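Local coordinates for molybdopterin-guanine dinucleotide biosynthesis protein A (MobA) (Archaeoglobus fulgidus, PDB 3NGW) that probably acts as a GTP-dependent nucleotidyltransferase in molybdenum cofactor biosynthesis, at residues C24-L28 and I29-L33; G75-A78 and A79-F83; Y105-G108 and E109-G112; P162-K165 and L166-F169; I179-P182 and D183-K186. All coordinates share one frame; numbering follows the deposited sequence.

Contact 1: C24-L28 and I29-L33; sequences CGKKL and IEWVL
The indole of Trp31 is met over one face by Lys26 and at its edge by Lys27 and Cys24. Lys26 NZ stands 4.5 Å from the centroid of the five-membered ring of Trp31, 8° off its normal, a clear cation-pi geometry. The lysine chain crosses the indole at about a right angle, with its CD 3.5 Å from Trp31 CD1, and a bend at chi3 (-58°) brings the ammonium back over the ring, where it also pairs with Glu34. In the ring plane, Lys27 O approaches Trp31 CD1 at 3.2 Å, while Cys24 CB lies near the CZ2 corner. Trp31 NE1 is hydrogen-bonded to Leu23 O, which limits how the ring can turn. With an alanine here, the Lys26 ammonium is likely to lose its aromatic floor and Leu23 O its donor. Lys27 is the N-cap, its O accepting from Trp31 N at 3.1 Å; a water joins Lys27 N to Glu30 OE1, while Glu30 OE2 is hydrogen-bonded to Tyr58 OH. The turn thus carries the chain from the hairpin of strands 22-23 and 26-27 into helix 28-36. Leu28 packs on Leu23, Val32 faces Phe43 of strand 40-44, and the Cys24-Cys192 disulfide ties the hairpin to helix 182-194.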
loop_
_atom_site.group_PDB
_atom_site.type_symbol
_atom_site.label_atom_id
_atom_site.label_comp_id
_atom_site.label_asym_id
_atom_site.label_seq_id
_atom_site.Cartn_x
_atom_site.Cartn_y
_atom_site.Cartn_z
ATOM N N CYS A 24 5.567 6.581 17.970
ATOM C CA CYS A 24 6.221 7.795 18.432
ATOM C C CYS A 24 5.203 8.872 18.769
ATOM O O CYS A 24 5.349 10.023 18.367
ATOM C CB CYS A 24 7.203 8.316 17.377
ATOM S SG CYS A 24 8.906 7.694 17.605
ATOM N N GLY A 25 4.167 8.479 19.506
ATOM C CA GLY A 25 3.142 9.417 19.925
ATOM C C GLY A 25 2.157 9.879 18.869
ATOM O O GLY A 25 1.371 10.800 19.112
ATOM N N LYS A 26 2.185 9.249 17.700
ATOM C CA LYS A 26 1.278 9.624 16.618
ATOM C C LYS A 26 0.663 8.368 16.003
ATOM O O LYS A 26 1.348 7.373 15.806
ATOM C CB LYS A 26 2.048 10.406 15.551
ATOM C CG LYS A 26 1.192 10.959 14.421
ATOM C CD LYS A 26 2.063 11.292 13.217
ATOM C CE LYS A 26 3.151 12.294 13.564
ATOM N NZ LYS A 26 4.144 12.448 12.467
ATOM N N LYS A 27 -0.631 8.417 15.713
ATOM C CA LYS A 27 -1.324 7.278 15.123
ATOM C C LYS A 27 -0.766 6.941 13.743
ATOM O O LYS A 27 -0.259 7.817 13.046
ATOM C CB LYS A 27 -2.816 7.581 15.010
ATOM C CG LYS A 27 -3.519 7.755 16.339
ATOM C CD LYS A 27 -5.020 7.914 16.132
ATOM C CE LYS A 27 -5.747 8.058 17.461
ATOM N NZ LYS A 27 -7.227 8.156 17.297
ATOM N N LEU A 28 -0.861 5.679 13.339
ATOM C CA LEU A 28 -0.351 5.304 12.029
ATOM C C LEU A 28 -1.082 6.003 10.904
ATOM O O LEU A 28 -0.471 6.362 9.904
ATOM C CB LEU A 28 -0.423 3.796 11.826
ATOM C CG LEU A 28 0.779 3.027 12.363
ATOM C CD1 LEU A 28 0.593 1.556 12.044
ATOM C CD2 LEU A 28 2.072 3.550 11.750
ATOM N N ILE A 29 -2.387 6.192 11.049
ATOM C CA ILE A 29 -3.129 6.867 9.993
ATOM C C ILE A 29 -2.619 8.297 9.794
ATOM O O ILE A 29 -2.577 8.789 8.669
ATOM C CB ILE A 29 -4.642 6.900 10.275
ATOM C CG1 ILE A 29 -5.359 7.571 9.109
ATOM C CG2 ILE A 29 -4.922 7.610 11.589
ATOM C CD1 ILE A 29 -5.186 6.839 7.763
ATOM N N GLU A 30 -2.213 8.959 10.874
ATOM C CA GLU A 30 -1.711 10.324 10.753
ATOM C C GLU A 30 -0.319 10.314 10.131
ATOM O O GLU A 30 0.091 11.282 9.492
ATOM C CB GLU A 30 -1.714 11.009 12.121
ATOM C CG GLU A 30 -3.055 10.832 12.815
ATOM C CD GLU A 30 -3.222 11.646 14.085
ATOM O OE1 GLU A 30 -2.215 11.902 14.788
ATOM O OE2 GLU A 30 -4.386 12.002 14.386
ATOM N N TRP A 31 0.397 9.211 10.306
ATOM C CA TRP A 31 1.719 9.075 9.718
ATOM C C TRP A 31 1.638 9.085 8.193
ATOM O O TRP A 31 2.348 9.844 7.540
ATOM C CB TRP A 31 2.368 7.768 10.156
ATOM C CG TRP A 31 3.277 7.893 11.328
ATOM C CD1 TRP A 31 2.926 7.981 12.650
ATOM C CD2 TRP A 31 4.709 7.931 11.289
ATOM N NE1 TRP A 31 4.056 8.070 13.437
ATOM C CE2 TRP A 31 5.160 8.046 12.627
ATOM C CE3 TRP A 31 5.653 7.887 10.254
ATOM C CZ2 TRP A 31 6.522 8.107 12.952
ATOM C CZ3 TRP A 31 7.010 7.948 10.578
ATOM C CH2 TRP A 31 7.428 8.062 11.917
ATOM N N VAL A 32 0.781 8.230 7.631
ATOM C CA VAL A 32 0.632 8.141 6.180
ATOM C C VAL A 32 -0.115 9.342 5.602
ATOM O O VAL A 32 0.110 9.726 4.460
ATOM C CB VAL A 32 -0.065 6.805 5.756
ATOM C CG1 VAL A 32 0.801 5.624 6.182
ATOM C CG2 VAL A 32 -1.452 6.693 6.377
ATOM N N LEU A 33 -0.990 9.938 6.402
ATOM C CA LEU A 33 -1.735 11.114 5.984
ATOM C C LEU A 33 -0.712 12.198 5.648
ATOM O O LEU A 33 -0.715 12.740 4.542
ATOM C CB LEU A 33 -2.654 11.567 7.120
ATOM C CG LEU A 33 -4.171 11.674 6.916
ATOM C CD1 LEU A 33 -4.661 10.724 5.853
ATOM C CD2 LEU A 33 -4.871 11.392 8.251
HETATM O O HOH W 1 -1.963 10.815 17.140
#

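Contact 2: G75-A78 and A79-F83; sequences GIHA and ALRHF
His77 offers one ring face to the aliphatic part of Arg81, one turn further along helix 72-83, in an i to i+4 pairing on a helix that packs beside the central mixed sheet of this alpha/beta fold. Arg81 CG lies 3.7 Å from the centroid of the His77 ring, displaced toward the rim, a CH-pi contact. A bend at chi2 of Arg81 (-58°) carries the chain across the imidazole, and the guanidinium ends almost perpendicular to it, the planes 85° apart. Both polar ends have partners beyond this turn: His77 ND1 is hydrogen-bonded to Asp65 OD1, and Arg81 NH2 forms salt bridges with Glu139 and Asp136 at helix 135-143. The arginine is therefore held at its stem by the ring and at its head by two carboxylates. Toward the sheet the contacts are mostly apolar, Ala78 against Val44 of strand 40-44 and Ile76 and Leu80 on Tyr130 of strand 129-130. Along this side Ile76 CG2 and Leu80 CD1 approach to 4.3 Å. Regular backbone bonds run beneath, among them Leu80 N to Ile76 O at 2.9 Å and Arg81 N to His77 O at 2.9 Å. Leu80 CG rests 3.4 Å from that same Ile76 O.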
loop_
_atom_site.group_PDB
_atom_site.type_symbol
_atom_site.label_atom_id
_atom_site.label_comp_id
_atom_site.label_asym_id
_atom_site.label_seq_id
_atom_site.Cartn_x
_atom_site.Cartn_y
_atom_site.Cartn_z
ATOM N N GLY A 75 -8.516 -3.851 -2.463
ATOM C CA GLY A 75 -8.111 -2.484 -2.205
ATOM C C GLY A 75 -7.370 -1.902 -3.391
ATOM O O GLY A 75 -7.596 -0.752 -3.753
ATOM N N ILE A 76 -6.482 -2.692 -3.991
ATOM C CA ILE A 76 -5.724 -2.242 -5.150
ATOM C C ILE A 76 -6.696 -2.037 -6.308
ATOM O O ILE A 76 -6.676 -1.001 -6.981
ATOM C CB ILE A 76 -4.651 -3.279 -5.543
ATOM C CG1 ILE A 76 -3.597 -3.365 -4.439
ATOM C CG2 ILE A 76 -3.989 -2.893 -6.862
ATOM C CD1 ILE A 76 -2.621 -4.527 -4.610
ATOM N N HIS A 77 -7.560 -3.026 -6.520
ATOM C CA HIS A 77 -8.566 -2.968 -7.575
ATOM C C HIS A 77 -9.399 -1.699 -7.440
ATOM O O HIS A 77 -9.649 -1.006 -8.422
ATOM C CB HIS A 77 -9.480 -4.201 -7.495
ATOM C CG HIS A 77 -10.663 -4.146 -8.413
ATOM N ND1 HIS A 77 -11.920 -3.772 -7.988
ATOM C CD2 HIS A 77 -10.774 -4.400 -9.741
ATOM C CE1 HIS A 77 -12.755 -3.798 -9.012
ATOM N NE2 HIS A 77 -12.086 -4.174 -10.088
ATOM N N ALA A 78 -9.821 -1.408 -6.215
ATOM C CA ALA A 78 -10.623 -0.226 -5.943
ATOM C C ALA A 78 -9.896 1.035 -6.400
ATOM O O ALA A 78 -10.492 1.917 -7.025
ATOM C CB ALA A 78 -10.936 -0.136 -4.448
ATOM N N ALA A 79 -8.611 1.132 -6.081
ATOM C CA ALA A 79 -7.831 2.301 -6.480
ATOM C C ALA A 79 -7.725 2.391 -8.003
ATOM O O ALA A 79 -7.850 3.469 -8.571
ATOM C CB ALA A 79 -6.432 2.250 -5.849
ATOM N N LEU A 80 -7.490 1.266 -8.670
ATOM C CA LEU A 80 -7.392 1.295 -10.119
ATOM C C LEU A 80 -8.700 1.749 -10.757
ATOM O O LEU A 80 -8.689 2.504 -11.734
ATOM C CB LEU A 80 -6.990 -0.075 -10.662
ATOM C CG LEU A 80 -5.589 -0.508 -10.217
ATOM C CD1 LEU A 80 -5.289 -1.872 -10.780
ATOM C CD2 LEU A 80 -4.543 0.501 -10.675
ATOM N N ARG A 81 -9.829 1.304 -10.204
ATOM C CA ARG A 81 -11.137 1.689 -10.738
ATOM C C ARG A 81 -11.471 3.146 -10.405
ATOM O O ARG A 81 -12.300 3.767 -11.064
ATOM C CB ARG A 81 -12.242 0.777 -10.183
ATOM C CG ARG A 81 -12.124 -0.686 -10.574
ATOM C CD ARG A 81 -12.129 -0.883 -12.080
ATOM N NE ARG A 81 -12.135 -2.304 -12.443
ATOM C CZ ARG A 81 -11.832 -2.776 -13.650
ATOM N NH1 ARG A 81 -11.489 -1.949 -14.631
ATOM N NH2 ARG A 81 -11.873 -4.078 -13.884
ATOM N N HIS A 82 -10.819 3.685 -9.383
ATOM C CA HIS A 82 -11.051 5.061 -8.968
ATOM C C HIS A 82 -10.342 6.103 -9.826
ATOM O O HIS A 82 -10.971 7.045 -10.301
ATOM C CB HIS A 82 -10.626 5.257 -7.515
ATOM C CG HIS A 82 -10.790 6.660 -7.033
ATOM N ND1 HIS A 82 -12.028 7.249 -6.863
ATOM C CD2 HIS A 82 -9.878 7.616 -6.741
ATOM C CE1 HIS A 82 -11.868 8.503 -6.492
ATOM N NE2 HIS A 82 -10.571 8.753 -6.410
ATOM N N PHE A 83 -9.033 5.950 -10.011
ATOM C CA PHE A 83 -8.299 6.918 -10.805
ATOM C C PHE A 83 -7.198 6.375 -11.711
ATOM O O PHE A 83 -6.343 7.129 -12.172
ATOM C CB PHE A 83 -7.744 8.038 -9.902
ATOM C CG PHE A 83 -6.779 7.576 -8.830
ATOM C CD1 PHE A 83 -6.359 6.257 -8.749
ATOM C CD2 PHE A 83 -6.281 8.492 -7.899
ATOM C CE1 PHE A 83 -5.457 5.858 -7.759
ATOM C CE2 PHE A 83 -5.378 8.100 -6.906
ATOM C CZ PHE A 83 -4.970 6.782 -6.836
#

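Contact 3: Y105-G108 and E109-G112; sequences YKEG and EKAG
Tyr105 and Glu109 lie side by side on the last turns of helix 98-111, pointing the same way, with ring and carboxylate planes just 6° apart and stacked. In Glu109, chi1 (-72°) lays CG over the ring face, 4.0 Å from the Tyr105 ring centroid, and the bend at chi2 then turns the carboxylate along toward the hydroxyl end. Its OE2 is held there by Tyr129 OH and Ser85 OG. Beyond the stack, Glu107 and Lys110 form an i to i+3 salt bridge, Glu107 OE2 to Lys110 NZ at 3.0 Å, with the ammonium on the syn side but out of the carboxylate plane. Lys110 sets its CG between its own N and carbonyl carbon (chi1 65°), 3.2 Å from Glu107 O, and a second bend at chi3 brings NZ back to the acid. A leucine in place of Glu107 would probably strip Lys110 NZ of its counter-charge and leave the lysine tail free to swing. Below, Lys110 N bonds to Lys106 O at 3.0 Å, and the chain leaves the helix at Gly112 with positive phi. With Lys106 NZ 4.7 Å from Lys110 NZ, the Glu107 carboxylate is likely to ease the repulsion between two like charges on this exposed surface.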
loop_
_atom_site.group_PDB
_atom_site.type_symbol
_atom_site.label_atom_id
_atom_site.label_comp_id
_atom_site.label_asym_id
_atom_site.label_seq_id
_atom_site.Cartn_x
_atom_site.Cartn_y
_atom_site.Cartn_z
ATOM N N TYR A 105 6.870 4.532 -9.624
ATOM C CA TYR A 105 5.831 5.036 -10.520
ATOM C C TYR A 105 6.384 5.367 -11.897
ATOM O O TYR A 105 5.859 4.921 -12.921
ATOM C CB TYR A 105 5.188 6.294 -9.946
ATOM C CG TYR A 105 3.919 6.685 -10.656
ATOM C CD1 TYR A 105 2.764 5.927 -10.511
ATOM C CD2 TYR A 105 3.872 7.811 -11.480
ATOM C CE1 TYR A 105 1.588 6.274 -11.166
ATOM C CE2 TYR A 105 2.695 8.172 -12.146
ATOM C CZ TYR A 105 1.556 7.396 -11.983
ATOM O OH TYR A 105 0.381 7.726 -12.626
ATOM N N LYS A 106 7.445 6.163 -11.912
ATOM C CA LYS A 106 8.082 6.575 -13.156
ATOM C C LYS A 106 8.529 5.347 -13.940
ATOM O O LYS A 106 8.189 5.191 -15.111
ATOM C CB LYS A 106 9.288 7.471 -12.847
ATOM C CG LYS A 106 9.902 8.133 -14.064
ATOM C CD LYS A 106 11.192 8.862 -13.703
ATOM C CE LYS A 106 12.304 7.876 -13.327
ATOM N NZ LYS A 106 13.607 8.558 -13.054
ATOM N N GLU A 107 9.286 4.473 -13.282
ATOM C CA GLU A 107 9.777 3.262 -13.921
ATOM C C GLU A 107 8.630 2.374 -14.363
ATOM O O GLU A 107 8.688 1.746 -15.420
ATOM C CB GLU A 107 10.688 2.481 -12.973
ATOM C CG GLU A 107 12.102 3.032 -12.879
ATOM C CD GLU A 107 12.809 3.044 -14.227
ATOM O OE1 GLU A 107 12.987 1.961 -14.821
ATOM O OE2 GLU A 107 13.181 4.142 -14.689
ATOM N N GLY A 108 7.583 2.327 -13.550
ATOM C CA GLY A 108 6.441 1.507 -13.883
ATOM C C GLY A 108 5.753 2.009 -15.133
ATOM O O GLY A 108 5.467 1.230 -16.044
ATOM N N GLU A 109 5.488 3.313 -15.174
ATOM C CA GLU A 109 4.819 3.937 -16.315
ATOM C C GLU A 109 5.605 3.764 -17.610
ATOM O O GLU A 109 5.049 3.357 -18.626
ATOM C CB GLU A 109 4.595 5.433 -16.060
ATOM C CG GLU A 109 3.515 5.761 -15.037
ATOM C CD GLU A 109 2.109 5.842 -15.634
ATOM O OE1 GLU A 109 1.802 6.833 -16.334
ATOM O OE2 GLU A 109 1.301 4.915 -15.407
ATOM N N LYS A 110 6.897 4.069 -17.583
ATOM C CA LYS A 110 7.698 3.937 -18.789
ATOM C C LYS A 110 7.804 2.484 -19.238
ATOM O O LYS A 110 7.685 2.188 -20.424
ATOM C CB LYS A 110 9.099 4.527 -18.580
ATOM C CG LYS A 110 9.933 3.793 -17.556
ATOM C CD LYS A 110 11.397 4.231 -17.591
ATOM C CE LYS A 110 11.582 5.664 -17.122
ATOM N NZ LYS A 110 13.026 6.024 -17.026
ATOM N N ALA A 111 8.005 1.577 -18.286
ATOM C CA ALA A 111 8.149 0.152 -18.587
ATOM C C ALA A 111 7.003 -0.455 -19.395
ATOM O O ALA A 111 7.192 -1.449 -20.097
ATOM C CB ALA A 111 8.333 -0.633 -17.295
ATOM N N GLY A 112 5.815 0.138 -19.293
ATOM C CA GLY A 112 4.664 -0.382 -20.018
ATOM C C GLY A 112 4.341 -1.813 -19.612
ATOM O O GLY A 112 4.359 -2.730 -20.435
#

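Contact 4: P162-K165 and L166-F169; sequences PVEK and LRKF
Leu166 N gives the shortest sound polar bond joining the halves of this turn, 2.9 Å to Val163 O. It approaches from well above the carbonyl plane, 56° out of it, and Arg167 N reaches Glu164 O in the same manner at 3.3 Å. On the outer side Glu164 and Arg167 run alongside each other as a salt bridge: Glu164 OE1 turns its syn lone pair to Arg167 NE, at a modelled 2.5 Å whose exact length is doubtful. Glu164 is folded at chi2 (-72°) and Arg167 extended from CG to NE, which brings the acid to the NE edge of the guanidinium with the two planes 74° apart. The two i to i+3 backbone bonds are those of a 3-10 turn, here the short segment that follows strand 158-162, at the border of the central sheet, on the way toward helix 182-194. Its inner side is apolar. Val163 CG2 and Leu166 CD1 come within 4.5 Å of each other, and Leu166 continues onto Phe176 and onto His103 of helix 98-111, whose ring also meets that of Phe169. Lys168 lays its CG over one face of the Phe169 ring, 3.6 Å above the plane, and that CG also sits 3.5 Å from Lys165 O.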
loop_
_atom_site.group_PDB
_atom_site.type_symbol
_atom_site.label_atom_id
_atom_site.label_comp_id
_atom_site.label_asym_id
_atom_site.label_seq_id
_atom_site.Cartn_x
_atom_site.Cartn_y
_atom_site.Cartn_z
ATOM N N PRO A 162 14.469 -5.358 -8.975
ATOM C CA PRO A 162 15.438 -5.750 -7.951
ATOM C C PRO A 162 15.463 -4.724 -6.831
ATOM O O PRO A 162 15.785 -3.551 -7.051
ATOM C CB PRO A 162 16.754 -5.800 -8.722
ATOM C CG PRO A 162 16.318 -6.156 -10.108
ATOM C CD PRO A 162 15.128 -5.247 -10.287
ATOM N N VAL A 163 15.125 -5.168 -5.629
ATOM C CA VAL A 163 15.098 -4.266 -4.493
ATOM C C VAL A 163 16.429 -3.530 -4.336
ATOM O O VAL A 163 16.466 -2.410 -3.834
ATOM C CB VAL A 163 14.740 -5.021 -3.183
ATOM C CG1 VAL A 163 15.811 -6.047 -2.843
ATOM C CG2 VAL A 163 14.575 -4.024 -2.057
ATOM N N GLU A 164 17.513 -4.153 -4.792
ATOM C CA GLU A 164 18.835 -3.546 -4.702
ATOM C C GLU A 164 18.930 -2.246 -5.497
ATOM O O GLU A 164 19.666 -1.338 -5.122
ATOM C CB GLU A 164 19.905 -4.526 -5.185
ATOM C CG GLU A 164 20.168 -5.675 -4.221
ATOM C CD GLU A 164 20.921 -5.239 -2.968
ATOM O OE1 GLU A 164 20.458 -4.305 -2.282
ATOM O OE2 GLU A 164 21.981 -5.833 -2.666
ATOM N N LYS A 165 18.181 -2.155 -6.589
ATOM C CA LYS A 165 18.194 -0.957 -7.412
ATOM C C LYS A 165 17.502 0.204 -6.713
ATOM O O LYS A 165 17.473 1.318 -7.231
ATOM C CB LYS A 165 17.515 -1.237 -8.755
ATOM C CG LYS A 165 18.373 -2.043 -9.719
ATOM C CD LYS A 165 17.618 -2.397 -10.993
ATOM C CE LYS A 165 18.574 -2.677 -12.162
ATOM N NZ LYS A 165 19.645 -3.688 -11.871
ATOM N N LEU A 166 16.957 -0.052 -5.528
ATOM C CA LEU A 166 16.251 0.983 -4.775
ATOM C C LEU A 166 17.051 1.555 -3.610
ATOM O O LEU A 166 16.638 2.543 -3.004
ATOM C CB LEU A 166 14.921 0.430 -4.249
ATOM C CG LEU A 166 13.916 -0.064 -5.293
ATOM C CD1 LEU A 166 12.788 -0.807 -4.596
ATOM C CD2 LEU A 166 13.380 1.114 -6.097
ATOM N N ARG A 167 18.189 0.945 -3.296
ATOM C CA ARG A 167 19.012 1.421 -2.182
ATOM C C ARG A 167 19.554 2.837 -2.385
ATOM O O ARG A 167 19.909 3.522 -1.419
ATOM C CB ARG A 167 20.172 0.456 -1.914
ATOM C CG ARG A 167 19.765 -0.835 -1.215
ATOM C CD ARG A 167 20.979 -1.681 -0.871
ATOM N NE ARG A 167 20.637 -2.916 -0.161
ATOM C CZ ARG A 167 20.206 -2.973 1.098
ATOM N NH1 ARG A 167 20.056 -1.861 1.805
ATOM N NH2 ARG A 167 19.934 -4.148 1.654
ATOM N N LYS A 168 19.618 3.274 -3.638
ATOM C CA LYS A 168 20.100 4.615 -3.946
ATOM C C LYS A 168 19.087 5.653 -3.460
ATOM O O LYS A 168 19.403 6.836 -3.327
ATOM C CB LYS A 168 20.334 4.765 -5.456
ATOM C CG LYS A 168 19.175 4.276 -6.315
ATOM C CD LYS A 168 19.443 4.431 -7.809
ATOM C CE LYS A 168 19.542 5.895 -8.214
ATOM N NZ LYS A 168 19.551 6.081 -9.699
ATOM N N PHE A 169 17.871 5.196 -3.183
ATOM C CA PHE A 169 16.808 6.072 -2.713
ATOM C C PHE A 169 16.528 5.781 -1.254
ATOM O O PHE A 169 16.007 6.630 -0.537
ATOM C CB PHE A 169 15.536 5.835 -3.521
ATOM C CG PHE A 169 15.710 6.021 -4.998
ATOM C CD1 PHE A 169 16.000 7.279 -5.526
ATOM C CD2 PHE A 169 15.562 4.944 -5.868
ATOM C CE1 PHE A 169 16.135 7.462 -6.904
ATOM C CE2 PHE A 169 15.695 5.114 -7.246
ATOM C CZ PHE A 169 15.981 6.376 -7.768
#

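Contact 5: I179-P182 and D183-K186; sequences INTP and DDLK. With CA (calcium ion), chain C.
A calcium site and the N-terminus of helix 182-194 come together where Asp184 bends back over residues 179 to 181. The carboxylate holds the calcium ion in bidentate fashion, Asp184 OD1 at 2.6 Å and OD2 at 2.9 Å from the metal. OD2 also takes two backbone donors: Asn180 N at 2.7 Å on the anti side, in a nearly straight bond (168°), and Thr181 N at 3.0 Å, from above the carboxylate plane. Thr181 is the N-cap residue, and its N-H is taken by the side chain of Asp184, three residues on; the threonine side chain itself makes no capping bond. Its hydroxyl turns instead to Asp183, where OG1 donates to Asp183 OD2, at a modelled separation so short that its exact length is doubtful. Asp184 N bonds to Thr181 O at 2.7 Å, closing the first turn. Behind the polar side, Ile179 CG2 meets Leu185 CD1 at 3.4 Å, the two side chains crossing at about a right angle. Asp184 OD2 is thus shared by two amides and the metal, which leaves the carboxylate little freedom to turn and keeps both oxygens directed at the calcium.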
loop_
_atom_site.group_PDB
_atom_site.type_symbol
_atom_site.label_atom_id
_atom_site.label_comp_id
_atom_site.label_asym_id
_atom_site.label_seq_id
_atom_site.Cartn_x
_atom_site.Cartn_y
_atom_site.Cartn_z
ATOM N N ILE A 179 4.746 -3.516 9.925
ATOM C CA ILE A 179 4.335 -3.630 11.317
ATOM C C ILE A 179 3.125 -4.549 11.398
ATOM O O ILE A 179 2.017 -4.151 11.037
ATOM C CB ILE A 179 3.914 -2.289 11.915
ATOM C CG1 ILE A 179 5.091 -1.314 11.909
ATOM C CG2 ILE A 179 3.390 -2.504 13.330
ATOM C CD1 ILE A 179 4.768 0.024 12.552
ATOM N N ASN A 180 3.328 -5.777 11.872
ATOM C CA ASN A 180 2.222 -6.728 11.984
ATOM C C ASN A 180 2.114 -7.399 13.352
ATOM O O ASN A 180 1.019 -7.758 13.780
ATOM C CB ASN A 180 2.348 -7.829 10.923
ATOM C CG ASN A 180 2.368 -7.283 9.504
ATOM O OD1 ASN A 180 3.327 -6.628 9.090
ATOM N ND2 ASN A 180 1.305 -7.550 8.749
ATOM N N THR A 181 3.244 -7.568 14.033
ATOM C CA THR A 181 3.262 -8.241 15.328
ATOM C C THR A 181 3.946 -7.476 16.465
ATOM O O THR A 181 4.649 -6.505 16.237
ATOM C CB THR A 181 3.957 -9.595 15.200
ATOM O OG1 THR A 181 5.243 -9.407 14.602
ATOM C CG2 THR A 181 3.150 -10.524 14.348
ATOM N N PRO A 182 3.753 -7.927 17.716
ATOM C CA PRO A 182 4.359 -7.267 18.879
ATOM C C PRO A 182 5.834 -6.902 18.724
ATOM O O PRO A 182 6.241 -5.807 19.113
ATOM C CB PRO A 182 4.121 -8.269 20.001
ATOM C CG PRO A 182 2.769 -8.839 19.626
ATOM C CD PRO A 182 2.942 -9.086 18.136
ATOM N N ASP A 183 6.640 -7.805 18.173
ATOM C CA ASP A 183 8.053 -7.502 17.988
ATOM C C ASP A 183 8.290 -6.332 17.006
ATOM O O ASP A 183 9.325 -5.669 17.066
ATOM C CB ASP A 183 8.826 -8.750 17.533
ATOM C CG ASP A 183 8.186 -9.447 16.349
ATOM O OD1 ASP A 183 8.919 -9.816 15.419
ATOM O OD2 ASP A 183 6.959 -9.648 16.350
ATOM N N ASP A 184 7.330 -6.074 16.119
ATOM C CA ASP A 184 7.446 -4.975 15.175
ATOM C C ASP A 184 7.239 -3.627 15.855
ATOM O O ASP A 184 7.979 -2.693 15.580
ATOM C CB ASP A 184 6.430 -5.110 14.043
ATOM C CG ASP A 184 6.691 -6.316 13.165
ATOM O OD1 ASP A 184 7.867 -6.701 13.042
ATOM O OD2 ASP A 184 5.731 -6.875 12.591
ATOM N N LEU A 185 6.221 -3.510 16.710
ATOM C CA LEU A 185 5.976 -2.247 17.416
ATOM C C LEU A 185 7.213 -1.858 18.208
ATOM O O LEU A 185 7.591 -0.691 18.245
ATOM C CB LEU A 185 4.780 -2.357 18.376
ATOM C CG LEU A 185 3.377 -2.191 17.778
ATOM C CD1 LEU A 185 3.231 -3.155 16.636
ATOM C CD2 LEU A 185 2.301 -2.436 18.828
ATOM N N LYS A 186 7.846 -2.844 18.834
ATOM C CA LYS A 186 9.040 -2.593 19.622
ATOM C C LYS A 186 10.131 -2.036 18.731
ATOM O O LYS A 186 10.776 -1.059 19.088
ATOM C CB LYS A 186 9.523 -3.883 20.280
ATOM C CG LYS A 186 10.656 -3.710 21.281
ATOM C CD LYS A 186 10.961 -5.047 21.968
ATOM C CE LYS A 186 12.032 -4.936 23.043
ATOM N NZ LYS A 186 13.362 -4.607 22.483
HETATM CA CA CA C . 7.578 -8.401 11.027
#

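In the fold
All five contacts are local turns, yet their chemistry follows their place. Contact 2 is the most buried and faces the central sheet with Ala78 and the aliphatic chains of Ile76 and Leu80, while its arginine pairs with acids at helix 135-143. Contact 3 is a surface contact and contact 4 partly buried; both rely on i to i+3 salt bridges from glutamate to lysine or arginine, one in a regular helix and one in a 3-10 turn, and contact 4 touches the helix, 98-111, that carries contact 3. Contacts 1 and 5 each mark a helix start, their nearest atoms about 4 Å apart without touching, and the Cys24 disulfide reaches the helix of contact 5. One uses cation-pi, the other carboxylate and calcium.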